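Local coordinates for putative ATP-grasp superfamily protein (Archaeoglobus fulgidus, PDB 3DF7) that is of unknown biological role but, as a member of the ATP-grasp superfamily, probably binds ATP and a metal ion, at residues Val213-Arg218 / Asp238-Ile243; Asn186-Ile189 / Arg194-Gly197; Ile105-Thr108 / Glu113-Lys116. All blocks are in the same frame, centred on the assembly; numbering follows the deposited sequence.

Interaction 1 (Val213-Arg218 / Asp238-Ile243); sequences VEEAVR and DQPYVI
The aliphatic stem of E215 lies across the ring of P240, the two side chains crossing at about a right angle. The touching atoms are methylenes: E215 CG stands 3.6 Å from P240 CB and 3.8 Å from P240 CG, while E215 CB is also 3.8 Å from P240 CB. With CG set opposite the carbonyl carbon (chi1 -63°) and the chain bent again at chi2 (-43°), E215 gives its stem to the proline and its carboxylate to R218 of its own helix. That arginine grips it side-on, NE to E215 OE1 at 2.8 Å and NH2 to E215 OE2 at 3.0 Å. Both oxygens lie practically in the guanidinium plane and are met syn, though the two R218 nitrogens stand 28° out of the carboxylate plane. R218 NH2 also reaches E214 OE2 at 2.8 Å, which makes a three-residue salt-bridge network. Were this glutamate an alanine, losing the stem beyond CB would probably leave a gap over the P240 ring, with E214 as the remaining carboxylate for R218 in this network. A lighter touch comes from V242, whose CG2 lies 4.1 Å from E215 O. This is helix-on-sheet packing inside the ATP-grasp domain: helix 206-220 rests on edge strand 240-246, where P240 also packs on E211 and V212, V242 on A219, and A216 on V232 and I234 of strand 228-236.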
loop_
_atom_site.group_PDB
_atom_site.type_symbol
_atom_site.label_atom_id
_atom_site.label_comp_id
_atom_site.label_asym_id
_atom_site.label_seq_id
_atom_site.Cartn_x
_atom_site.Cartn_y
_atom_site.Cartn_z
ATOM N N VAL A 213 13.255 -9.747 3.401
ATOM C CA VAL A 213 13.595 -8.339 3.562
ATOM C C VAL A 213 14.737 -8.003 2.607
ATOM O O VAL A 213 14.706 -6.979 1.929
ATOM C CB VAL A 213 14.041 -8.024 5.010
ATOM C CG1 VAL A 213 14.611 -6.605 5.092
ATOM C CG2 VAL A 213 12.855 -8.160 5.952
ATOM N N GLU A 214 15.733 -8.882 2.537
ATOM C CA GLU A 214 16.880 -8.647 1.660
ATOM C C GLU A 214 16.448 -8.464 0.210
ATOM O O GLU A 214 16.936 -7.571 -0.484
ATOM C CB GLU A 214 17.876 -9.807 1.750
ATOM C CG GLU A 214 19.196 -9.534 1.027
ATOM C CD GLU A 214 20.180 -10.687 1.128
ATOM O OE1 GLU A 214 20.418 -11.163 2.254
ATOM O OE2 GLU A 214 20.722 -11.111 0.085
ATOM N N GLU A 215 15.532 -9.310 -0.250
ATOM C CA GLU A 215 15.064 -9.210 -1.626
ATOM C C GLU A 215 14.122 -8.031 -1.846
ATOM O O GLU A 215 14.075 -7.473 -2.940
ATOM C CB GLU A 215 14.399 -10.519 -2.059
ATOM C CG GLU A 215 15.361 -11.706 -2.070
ATOM C CD GLU A 215 16.715 -11.354 -2.664
ATOM O OE1 GLU A 215 16.752 -10.842 -3.802
ATOM O OE2 GLU A 215 17.744 -11.585 -1.990
ATOM N N ALA A 216 13.367 -7.651 -0.818
ATOM C CA ALA A 216 12.459 -6.512 -0.939
ATOM C C ALA A 216 13.301 -5.251 -1.114
ATOM O O ALA A 216 12.996 -4.392 -1.940
ATOM C CB ALA A 216 11.590 -6.382 0.307
ATOM N N VAL A 217 14.363 -5.149 -0.326
ATOM C CA VAL A 217 15.259 -4.006 -0.401
ATOM C C VAL A 217 15.910 -3.969 -1.777
ATOM O O VAL A 217 15.986 -2.917 -2.404
ATOM C CB VAL A 217 16.365 -4.080 0.678
ATOM C CG1 VAL A 217 17.408 -2.994 0.439
ATOM C CG2 VAL A 217 15.748 -3.916 2.066
ATOM N N ARG A 218 16.365 -5.130 -2.241
ATOM C CA ARG A 218 17.014 -5.225 -3.544
ATOM C C ARG A 218 16.076 -4.715 -4.641
ATOM O O ARG A 218 16.510 -4.058 -5.586
ATOM C CB ARG A 218 17.412 -6.677 -3.834
ATOM C CG ARG A 218 18.468 -6.815 -4.935
ATOM C CD ARG A 218 18.728 -8.280 -5.293
ATOM N NE ARG A 218 18.972 -9.099 -4.106
ATOM C CZ ARG A 218 20.024 -8.984 -3.302
ATOM N NH1 ARG A 218 20.966 -8.077 -3.539
ATOM N NH2 ARG A 218 20.128 -9.776 -2.248
ATOM N N ASP A 238 10.677 -21.364 -2.513
ATOM C CA ASP A 238 11.936 -21.923 -2.044
ATOM C C ASP A 238 12.871 -20.728 -1.876
ATOM O O ASP A 238 13.972 -20.847 -1.345
ATOM C CB ASP A 238 12.508 -22.917 -3.062
ATOM C CG ASP A 238 12.882 -22.261 -4.373
ATOM O OD1 ASP A 238 12.008 -21.625 -4.994
ATOM O OD2 ASP A 238 14.054 -22.386 -4.789
ATOM N N GLN A 239 12.402 -19.568 -2.336
ATOM C CA GLN A 239 13.152 -18.318 -2.253
ATOM C C GLN A 239 12.161 -17.172 -2.435
ATOM O O GLN A 239 11.013 -17.393 -2.826
ATOM C CB GLN A 239 14.214 -18.243 -3.361
ATOM C CG GLN A 239 13.640 -18.118 -4.775
ATOM C CD GLN A 239 14.707 -17.887 -5.849
ATOM O OE1 GLN A 239 15.434 -16.889 -5.825
ATOM N NE2 GLN A 239 14.790 -18.809 -6.804
ATOM N N PRO A 240 12.584 -15.933 -2.142
ATOM C CA PRO A 240 11.659 -14.810 -2.312
ATOM C C PRO A 240 11.454 -14.439 -3.776
ATOM O O PRO A 240 12.418 -14.307 -4.529
ATOM C CB PRO A 240 12.339 -13.671 -1.549
ATOM C CG PRO A 240 13.177 -14.386 -0.526
ATOM C CD PRO A 240 13.741 -15.535 -1.324
ATOM N N TYR A 241 10.190 -14.284 -4.159
ATOM C CA TYR A 241 9.806 -13.866 -5.501
ATOM C C TYR A 241 9.064 -12.539 -5.323
ATOM O O TYR A 241 8.077 -12.475 -4.582
ATOM C CB TYR A 241 8.850 -14.874 -6.144
ATOM C CG TYR A 241 9.513 -16.041 -6.835
ATOM C CD1 TYR A 241 9.630 -16.075 -8.223
ATOM C CD2 TYR A 241 10.006 -17.119 -6.104
ATOM C CE1 TYR A 241 10.221 -17.158 -8.868
ATOM C CE2 TYR A 241 10.602 -18.205 -6.738
ATOM C CZ TYR A 241 10.703 -18.218 -8.120
ATOM O OH TYR A 241 11.281 -19.288 -8.754
ATOM N N VAL A 242 9.549 -11.488 -5.977
ATOM C CA VAL A 242 8.917 -10.174 -5.892
ATOM C C VAL A 242 7.775 -10.112 -6.899
ATOM O O VAL A 242 7.978 -10.273 -8.108
ATOM C CB VAL A 242 9.929 -9.046 -6.181
ATOM C CG1 VAL A 242 9.224 -7.704 -6.242
ATOM C CG2 VAL A 242 10.989 -9.019 -5.090
ATOM N N ILE A 243 6.574 -9.871 -6.386
ATOM C CA ILE A 243 5.368 -9.825 -7.202
ATOM C C ILE A 243 4.880 -8.419 -7.543
ATOM O O ILE A 243 4.413 -8.162 -8.655
ATOM C CB ILE A 243 4.205 -10.540 -6.475
ATOM C CG1 ILE A 243 4.681 -11.885 -5.915
ATOM C CG2 ILE A 243 3.032 -10.733 -7.435
ATOM C CD1 ILE A 243 5.170 -12.856 -6.969
#

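Interaction 2 (Asn186-Ile189 / Arg194-Gly197); sequences NEQI and RYAG
I189 and G197 form an antiparallel hydrogen-bonded pair, with their CA atoms 4.9 Å apart. I189 N donates to G197 O over 2.7 Å in a nearly straight bond (168° at the hydrogen), although the donor stands above the carbonyl plane of the glycine. In the other direction I189 O accepts twice. A196 N meets it at 2.7 Å, nearly head-on to the carbonyl, and G197 N at 3.2 Å, in the carbonyl plane on a lone pair but with a more bent N-H. Two consecutive residues, A196 and G197, facing one across the ladder make a classic beta bulge. Only this one bridge joins the two segments, whose local axes diverge widely, with 114° between their N-to-C directions.

The main side-chain meeting is between Q188 and Y195. With CG opposite the carbonyl carbon and the chain bent at chi2, Q188 brings its amide to the CD2-CE2 edge of the tyrosine ring. Q188 OE1 lies near the ring plane, 2.9 Å from Y195 CD2, and the amide and ring planes are 54° apart; the stem follows the same edge, Q188 CG being 3.4 Å from Y195 CE2. Beside the bulge, A196 CB sits 3.6 Å from I189 O, and I189 CB packs at 3.6 Å against G197 O. The other end of the Q188 amide, NE2, makes a weak hydrogen bond to S171 OG, and the carboxylate of E187 forms a salt bridge with R203.

The contact lies near the turn end of the hairpin of strands 180-191 and 194-200, inside the antiparallel sheet of the ATP-grasp domain. Backbone hydrogen bonds of N186 with S171 and of Q188 with N169 link it to strand 168-176, and A196 bonds with K283 of strand 279-285.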
loop_
_atom_site.group_PDB
_atom_site.type_symbol
_atom_site.label_atom_id
_atom_site.label_comp_id
_atom_site.label_asym_id
_atom_site.label_seq_id
_atom_site.Cartn_x
_atom_site.Cartn_y
_atom_site.Cartn_z
ATOM N N ASN A 186 4.944 -8.422 6.850
ATOM C CA ASN A 186 3.579 -8.867 7.078
ATOM C C ASN A 186 3.184 -10.097 6.290
ATOM O O ASN A 186 3.677 -10.343 5.193
ATOM C CB ASN A 186 2.618 -7.728 6.737
ATOM C CG ASN A 186 3.267 -6.365 6.875
ATOM O OD1 ASN A 186 3.588 -5.706 5.876
ATOM N ND2 ASN A 186 3.480 -5.939 8.114
ATOM N N GLU A 187 2.273 -10.867 6.865
ATOM C CA GLU A 187 1.781 -12.074 6.230
ATOM C C GLU A 187 0.457 -11.710 5.566
ATOM O O GLU A 187 -0.371 -11.024 6.162
ATOM C CB GLU A 187 1.566 -13.141 7.295
ATOM C CG GLU A 187 1.150 -14.492 6.779
ATOM C CD GLU A 187 0.903 -15.464 7.912
ATOM O OE1 GLU A 187 1.441 -15.233 9.020
ATOM O OE2 GLU A 187 0.189 -16.458 7.695
ATOM N N GLN A 188 0.259 -12.152 4.331
ATOM C CA GLN A 188 -0.985 -11.855 3.638
ATOM C C GLN A 188 -1.853 -13.106 3.560
ATOM O O GLN A 188 -1.362 -14.205 3.292
ATOM C CB GLN A 188 -0.705 -11.335 2.223
ATOM C CG GLN A 188 0.170 -10.079 2.151
ATOM C CD GLN A 188 -0.444 -8.870 2.842
ATOM O OE1 GLN A 188 -1.643 -8.612 2.724
ATOM N NE2 GLN A 188 0.384 -8.110 3.554
ATOM N N ILE A 189 -3.141 -12.940 3.825
ATOM C CA ILE A 189 -4.071 -14.059 3.753
ATOM C C ILE A 189 -4.920 -13.825 2.510
ATOM O O ILE A 189 -5.692 -12.867 2.437
ATOM C CB ILE A 189 -4.952 -14.128 5.015
ATOM C CG1 ILE A 189 -4.063 -14.418 6.232
ATOM C CG2 ILE A 189 -6.011 -15.215 4.859
ATOM C CD1 ILE A 189 -4.783 -14.368 7.567
ATOM N N ARG A 194 -7.609 -12.640 -3.848
ATOM C CA ARG A 194 -7.906 -11.354 -3.231
ATOM C C ARG A 194 -7.441 -11.350 -1.781
ATOM O O ARG A 194 -7.627 -12.327 -1.060
ATOM C CB ARG A 194 -9.408 -11.075 -3.297
ATOM C CG ARG A 194 -9.948 -10.942 -4.713
ATOM C CD ARG A 194 -11.457 -10.760 -4.726
ATOM N NE ARG A 194 -12.147 -11.896 -4.122
ATOM C CZ ARG A 194 -13.467 -12.058 -4.124
ATOM N NH1 ARG A 194 -14.248 -11.152 -4.701
ATOM N NH2 ARG A 194 -14.007 -13.124 -3.550
ATOM N N TYR A 195 -6.825 -10.252 -1.358
ATOM C CA TYR A 195 -6.347 -10.141 0.011
ATOM C C TYR A 195 -7.530 -10.057 0.972
ATOM O O TYR A 195 -8.331 -9.126 0.898
ATOM C CB TYR A 195 -5.456 -8.905 0.162
ATOM C CG TYR A 195 -4.135 -9.002 -0.572
ATOM C CD1 TYR A 195 -4.084 -9.032 -1.967
ATOM C CD2 TYR A 195 -2.933 -9.074 0.129
ATOM C CE1 TYR A 195 -2.867 -9.129 -2.642
ATOM C CE2 TYR A 195 -1.713 -9.172 -0.534
ATOM C CZ TYR A 195 -1.686 -9.198 -1.918
ATOM O OH TYR A 195 -0.479 -9.287 -2.570
ATOM N N ALA A 196 -7.636 -11.038 1.863
ATOM C CA ALA A 196 -8.720 -11.081 2.841
ATOM C C ALA A 196 -8.241 -10.596 4.205
ATOM O O ALA A 196 -9.043 -10.224 5.060
ATOM C CB ALA A 196 -9.274 -12.503 2.954
ATOM N N GLY A 197 -6.928 -10.599 4.407
ATOM C CA GLY A 197 -6.396 -10.145 5.677
ATOM C C GLY A 197 -4.885 -10.184 5.725
ATOM O O GLY A 197 -4.241 -10.633 4.780
#

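Interaction 3 (Ile105-Thr108 / Glu113-Lys116); sequences IAVT and ELYK
V107 and L114 make the central apolar touch between two short helices: V107 CG1 comes within 4.1 Å of L114 CA and 4.4 Å of L114 CD1. This methyl reaches the leucine because CG1 stands opposite the backbone N (chi1 174°). The carbonyl of V107 is approached from helix 111-118 by further aliphatic carbon, with L114 CB 3.7 Å and E113 CB 4.0 Å from V107 O. No hydrogen bond crosses between the segments, so van der Waals contact carries the meeting. T108 adds a looser touch. Its side chain starts off away from the second helix, yet T108 CG2 still comes to 4.5 Å from L114 CD1, and T108 and L114 have the nearest CA atoms, 5.3 Å apart.

Further out, the torsions of the second helix separate its apolar and polar groups. L114 has CG opposite its own N, and its methyls run past the end of the first helix, CD1 by V107 CG1 and CD2 by T108 O, whereas E113, bent at chi2, gives its CB to V107 and takes its carboxylate away. There K116 NZ, one turn along the same helix, gives E113 OE2 a weak hydrogen bond, 3.3 Å, as part of a salt bridge.

In the connection between the helices, I105 O accepts a hydrogen bond from S109 OG, and E113 N is weakly bonded to D110 OD1. Segment 113-116 belongs to the ATP-grasp family sequence. On the fold side, T108 and L114 both pack on I245 of strand 240-246. I105 faces L84, Y85 and T88, so helix 102-108 bridges helix 83-92 and the edge strand of the large antiparallel sheet, with helix 111-118 following it over that strand.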
loop_
_atom_site.group_PDB
_atom_site.type_symbol
_atom_site.label_atom_id
_atom_site.label_comp_id
_atom_site.label_asym_id
_atom_site.label_seq_id
_atom_site.Cartn_x
_atom_site.Cartn_y
_atom_site.Cartn_z
ATOM N N ILE A 105 6.292 5.998 -9.626
ATOM C CA ILE A 105 4.941 5.447 -9.608
ATOM C C ILE A 105 4.483 5.012 -10.999
ATOM O O ILE A 105 3.720 4.057 -11.134
ATOM C CB ILE A 105 3.947 6.475 -8.996
ATOM C CG1 ILE A 105 4.291 6.678 -7.513
ATOM C CG2 ILE A 105 2.500 5.995 -9.154
ATOM C CD1 ILE A 105 3.494 7.783 -6.812
ATOM N N ALA A 106 4.955 5.699 -12.033
ATOM C CA ALA A 106 4.577 5.335 -13.393
ATOM C C ALA A 106 5.092 3.933 -13.714
ATOM O O ALA A 106 4.460 3.188 -14.461
ATOM C CB ALA A 106 5.139 6.347 -14.389
ATOM N N VAL A 107 6.234 3.576 -13.138
ATOM C CA VAL A 107 6.822 2.256 -13.366
ATOM C C VAL A 107 6.145 1.178 -12.524
ATOM O O VAL A 107 5.768 0.125 -13.041
ATOM C CB VAL A 107 8.333 2.239 -13.041
ATOM C CG1 VAL A 107 8.874 0.816 -13.149
ATOM C CG2 VAL A 107 9.081 3.154 -13.998
ATOM N N THR A 108 5.984 1.441 -11.229
ATOM C CA THR A 108 5.363 0.462 -10.339
ATOM C C THR A 108 3.874 0.258 -10.609
ATOM O O THR A 108 3.311 -0.770 -10.235
ATOM C CB THR A 108 5.545 0.851 -8.848
ATOM O OG1 THR A 108 4.872 2.087 -8.580
ATOM C CG2 THR A 108 7.022 0.996 -8.513
ATOM N N GLU A 113 5.797 -2.916 -17.078
ATOM C CA GLU A 113 6.965 -2.054 -16.995
ATOM C C GLU A 113 7.778 -2.438 -15.756
ATOM O O GLU A 113 9.006 -2.456 -15.792
ATOM C CB GLU A 113 6.538 -0.585 -16.919
ATOM C CG GLU A 113 6.062 -0.008 -18.252
ATOM C CD GLU A 113 7.149 -0.036 -19.317
ATOM O OE1 GLU A 113 8.270 0.431 -19.035
ATOM O OE2 GLU A 113 6.886 -0.524 -20.438
ATOM N N LEU A 114 7.093 -2.762 -14.665
ATOM C CA LEU A 114 7.796 -3.143 -13.445
ATOM C C LEU A 114 8.571 -4.436 -13.674
ATOM O O LEU A 114 9.697 -4.581 -13.207
ATOM C CB LEU A 114 6.817 -3.321 -12.280
ATOM C CG LEU A 114 7.460 -3.706 -10.941
ATOM C CD1 LEU A 114 8.528 -2.682 -10.561
ATOM C CD2 LEU A 114 6.393 -3.790 -9.866
ATOM N N TYR A 115 7.964 -5.374 -14.392
ATOM C CA TYR A 115 8.627 -6.641 -14.688
ATOM C C TYR A 115 9.955 -6.396 -15.415
ATOM O O TYR A 115 10.999 -6.926 -15.027
ATOM C CB TYR A 115 7.717 -7.517 -15.553
ATOM C CG TYR A 115 8.438 -8.661 -16.235
ATOM C CD1 TYR A 115 9.017 -9.692 -15.495
ATOM C CD2 TYR A 115 8.550 -8.703 -17.626
ATOM C CE1 TYR A 115 9.690 -10.744 -16.128
ATOM C CE2 TYR A 115 9.221 -9.742 -18.263
ATOM C CZ TYR A 115 9.787 -10.756 -17.511
ATOM O OH TYR A 115 10.452 -11.780 -18.148
ATOM N N LYS A 116 9.919 -5.587 -16.468
ATOM C CA LYS A 116 11.138 -5.303 -17.226
ATOM C C LYS A 116 12.163 -4.555 -16.382
ATOM O O LYS A 116 13.370 -4.715 -16.567
ATOM C CB LYS A 116 10.812 -4.492 -18.485
ATOM C CG LYS A 116 9.845 -5.194 -19.425
ATOM C CD LYS A 116 9.743 -4.492 -20.780
ATOM C CE LYS A 116 9.221 -3.075 -20.652
ATOM N NZ LYS A 116 9.109 -2.414 -21.984
#

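From the N terminus, interaction 3 comes first and closes a short connection, with four residues between its segments, setting helix 102-108 against helix 111-118. Interaction 2 follows, closing the equally short turn of the hairpin 180-191/194-200. Helix 206-220, the next element in the chain, opens interaction 1, which closes after 19 intervening residues that include all of strand 228-236. The three are in series, neither nested nor crossed. Interactions 1 and 2 both belong to the large antiparallel sheet, a helix packed on it and a hairpin within it, their centres about 17 Å apart. Interaction 3 meets the same edge strand, 240-246, through I245, its centre about 16 Å from the centre of interaction 1.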